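Local coordinates for VP1 (Polyomavirus HPyV6, PDB 4PCG), which is the major capsid protein, whose jelly-roll pentamers build the icosahedral shell and probably attach it to host cells, at residues B[61-66]-B[165-170]. Residues are numbered along the deposited sequence; the frame is centred on the assembly and turned at random.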
ATOM      1  N   TYR B  61      23.944 -13.293   4.673  1.00 15.52           N
ATOM      2  CA  TYR B  61      23.234 -14.139   3.705  1.00 14.86           C
ATOM      3  C   TYR B  61      23.377 -15.604   4.108  1.00 14.60           C
ATOM      4  O   TYR B  61      24.424 -16.040   4.644  1.00 14.90           O
ATOM      5  CB  TYR B  61      23.804 -13.959   2.304  1.00 15.63           C
ATOM      6  CG  TYR B  61      23.490 -12.662   1.616  1.00 15.56           C
ATOM      7  CD1 TYR B  61      22.268 -12.478   0.967  1.00 14.89           C
ATOM      8  CD2 TYR B  61      24.405 -11.644   1.568  1.00 16.47           C
ATOM      9  CE1 TYR B  61      21.983 -11.315   0.305  1.00 16.58           C
ATOM     10  CE2 TYR B  61      24.137 -10.467   0.901  1.00 20.41           C
ATOM     11  CZ  TYR B  61      22.905 -10.300   0.280  1.00 16.72           C
ATOM     12  OH  TYR B  61      22.665  -9.124  -0.382  1.00 16.56           O
ATOM     13  N   THR B  62      22.327 -16.362   3.843  1.00 15.20           N
ATOM     14  CA  THR B  62      22.397 -17.814   3.910  1.00 16.31           C
ATOM     15  C   THR B  62      22.539 -18.370   2.516  1.00 14.85           C
ATOM     16  O   THR B  62      21.901 -17.882   1.608  1.00 16.38           O
ATOM     17  CB  THR B  62      21.138 -18.400   4.537  1.00 18.37           C
ATOM     18  OG1 THR B  62      20.976 -17.845   5.846  1.00 17.18           O
ATOM     19  CG2 THR B  62      21.220 -19.960   4.619  1.00 16.68           C
ATOM     20  N   LEU B  63      23.414 -19.358   2.357  1.00 16.10           N
ATOM     21  CA  LEU B  63      23.622 -19.993   1.052  1.00 17.16           C
ATOM     22  C   LEU B  63      23.411 -21.513   1.134  1.00 18.74           C
ATOM     23  O   LEU B  63      23.750 -22.166   2.135  1.00 20.06           O
ATOM     24  CB  LEU B  63      24.995 -19.646   0.497  1.00 22.53           C
ATOM     25  CG  LEU B  63      26.277 -20.280   1.003  1.00 36.04           C
ATOM     26  CD1 LEU B  63      26.587 -21.597   0.292  1.00 40.66           C
ATOM     27  CD2 LEU B  63      27.441 -19.333   0.761  1.00 37.06           C
ATOM     28  N   ALA B  64      22.867 -22.084   0.067  1.00 16.41           N
ATOM     29  CA  ALA B  64      22.785 -23.526  -0.063  1.00 17.36           C
ATOM     30  C   ALA B  64      23.188 -23.840  -1.480  1.00 17.77           C
ATOM     31  O   ALA B  64      22.733 -23.175  -2.408  1.00 20.60           O
ATOM     32  CB  ALA B  64      21.367 -24.023   0.237  1.00 19.60           C
ATOM     33  N   VAL B  65      24.056 -24.815  -1.648  1.00 17.11           N
ATOM     34  CA  VAL B  65      24.413 -25.271  -2.969  1.00 19.04           C
ATOM     35  C   VAL B  65      23.964 -26.711  -3.012  1.00 22.80           C
ATOM     36  O   VAL B  65      24.470 -27.538  -2.276  1.00 20.01           O
ATOM     37  CB  VAL B  65      25.920 -25.165  -3.241  1.00 21.86           C
ATOM     38  CG1 VAL B  65      26.243 -25.567  -4.677  1.00 21.95           C
ATOM     39  CG2 VAL B  65      26.401 -23.748  -2.936  1.00 21.13           C
ATOM     40  N   VAL B  66      23.008 -27.002  -3.882  1.00 18.97           N
ATOM     41  CA  VAL B  66      22.420 -28.328  -3.920  1.00 19.37           C
ATOM     42  C   VAL B  66      22.754 -29.024  -5.220  1.00 21.14           C
ATOM     43  O   VAL B  66      22.408 -28.525  -6.297  1.00 19.70           O
ATOM     44  CB  VAL B  66      20.893 -28.248  -3.763  1.00 20.61           C
ATOM     45  CG1 VAL B  66      20.303 -29.652  -3.807  1.00 24.91           C
ATOM     46  CG2 VAL B  66      20.531 -27.544  -2.464  1.00 24.96           C
ATOM     47  N   LYS B 165      32.562  -9.331  -5.169  1.00 18.75           N
ATOM     48  CA  LYS B 165      32.834 -10.765  -5.112  1.00 21.53           C
ATOM     49  C   LYS B 165      31.546 -11.562  -5.100  1.00 17.25           C
ATOM     50  O   LYS B 165      30.509 -10.998  -5.320  1.00 19.15           O
ATOM     51  CB  LYS B 165      33.767 -11.124  -3.977  1.00 31.99           C
ATOM     52  CG  LYS B 165      33.367 -10.612  -2.645  1.00 25.30           C
ATOM     53  CD  LYS B 165      34.438 -10.907  -1.568  1.00 28.82           C
ATOM     54  CE  LYS B 165      35.863 -10.523  -1.877  1.00 42.39           C
ATOM     55  NZ  LYS B 165      36.760 -10.773  -0.697  1.00 31.16           N
ATOM     56  N   GLN B 166      31.645 -12.868  -4.866  1.00 16.69           N
ATOM     57  CA  GLN B 166      30.496 -13.749  -4.790  1.00 18.55           C
ATOM     58  C   GLN B 166      30.265 -14.268  -3.369  1.00 18.27           C
ATOM     59  O   GLN B 166      31.222 -14.443  -2.568  1.00 17.40           O
ATOM     60  CB  GLN B 166      30.732 -14.928  -5.742  1.00 21.59           C
ATOM     61  CG  GLN B 166      30.752 -14.507  -7.207  1.00 26.19           C
ATOM     62  CD  GLN B 166      31.158 -15.617  -8.160  1.00 24.88           C
ATOM     63  OE1 GLN B 166      32.287 -16.071  -8.125  1.00 33.29           O
ATOM     64  NE2 GLN B 166      30.208 -16.091  -8.976  1.00 26.09           N
ATOM     65  N   VAL B 167      29.001 -14.512  -3.064  1.00 17.05           N
ATOM     66  CA  VAL B 167      28.602 -15.087  -1.794  1.00 15.70           C
ATOM     67  C   VAL B 167      28.852 -16.603  -1.784  1.00 15.08           C
ATOM     68  O   VAL B 167      28.059 -17.394  -2.274  1.00 17.18           O
ATOM     69  CB  VAL B 167      27.165 -14.713  -1.430  1.00 17.33           C
ATOM     70  CG1 VAL B 167      26.795 -15.313  -0.080  1.00 16.88           C
ATOM     71  CG2 VAL B 167      27.016 -13.205  -1.389  1.00 17.70           C
ATOM     72  N   THR B 168      30.004 -16.988  -1.241  1.00 15.07           N
ATOM     73  CA  THR B 168      30.437 -18.359  -1.229  1.00 20.00           C
ATOM     74  C   THR B 168      30.685 -18.865   0.185  1.00 22.98           C
ATOM     75  O   THR B 168      31.198 -19.957   0.366  1.00 21.91           O
ATOM     76  CB  THR B 168      31.724 -18.496  -2.032  1.00 22.95           C
ATOM     77  OG1 THR B 168      32.734 -17.664  -1.455  1.00 27.24           O
ATOM     78  CG2 THR B 168      31.505 -18.054  -3.481  1.00 21.30           C
ATOM     79  N   ALA B 169      30.345 -18.062   1.185  1.00 17.69           N
ATOM     80  CA  ALA B 169      30.594 -18.444   2.580  1.00 18.58           C
ATOM     81  C   ALA B 169      29.516 -17.815   3.454  1.00 17.96           C
ATOM     82  O   ALA B 169      28.667 -17.104   2.955  1.00 18.69           O
ATOM     83  CB  ALA B 169      31.984 -17.996   3.010  1.00 22.50           C
ATOM     84  N   ALA B 170      29.591 -18.102   4.748  1.00 17.55           N
ATOM     85  CA  ALA B 170      28.544 -17.790   5.714  1.00 19.81           C
ATOM     86  C   ALA B 170      28.678 -16.384   6.300  1.00 17.80           C
ATOM     87  O   ALA B 170      27.817 -15.963   7.068  1.00 18.39           O
ATOM     88  CB  ALA B 170      28.582 -18.809   6.863  1.00 18.62           C
TER
HETATM   89  O   HOH W   1      26.945 -15.015   3.927  1.00 15.82           O
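V167 meets Y61 and L63 together, and the loop that follows it shows how a chain leaving a small sheet can be seated on the jelly roll without any direct hydrogen bond between the two segments. With CG1 anti to its backbone N (chi1 -179°), V167 places that methyl 4.1 Å from Y61 CB and 4.2 Å from L63 CD2, touching one residue near its backbone and the other at a branch tip. Its second methyl, CG2, approaches the Y61 ring obliquely. That ring is tethered at its far end, where the hydroxyl hydrogen-bonds to the carbonyl of W177, and F120 packs against it edge-to-face. Further along, T168 and A169 turn their side chains away and offer L63 their backbone. The CD2 methyl of L63 lies over the flat face of the peptide that joins them, 3.3 Å from T168 C and 3.2 Å from A169 N, a tight approach for a methyl carbon. L63 reaches there with CG wedged between its own backbone N and carbonyl carbon (chi1 76°). Past the methyl contacts the interface becomes polar: a water donates to A169 O at 2.9 Å and to Y61 O at 2.8 Å, bridging two carbonyls that could not bond to each other. At A170 a second link between carbonyls comes from outside the two segments: N30 ND2 hydrogen-bonds both A170 O and Y61 O. Strand 62-67 pairs antiparallel with strand 227-239 in the jelly-roll body, while strand 163-166 edges a three-stranded sheet beside strand 129-132, where V130 touches V167; the contact thus joins the chain leaving strand 163-166 to the chain entering strand 62-67, with the Y61 side chain resting on T231 and A233 of strand 227-239.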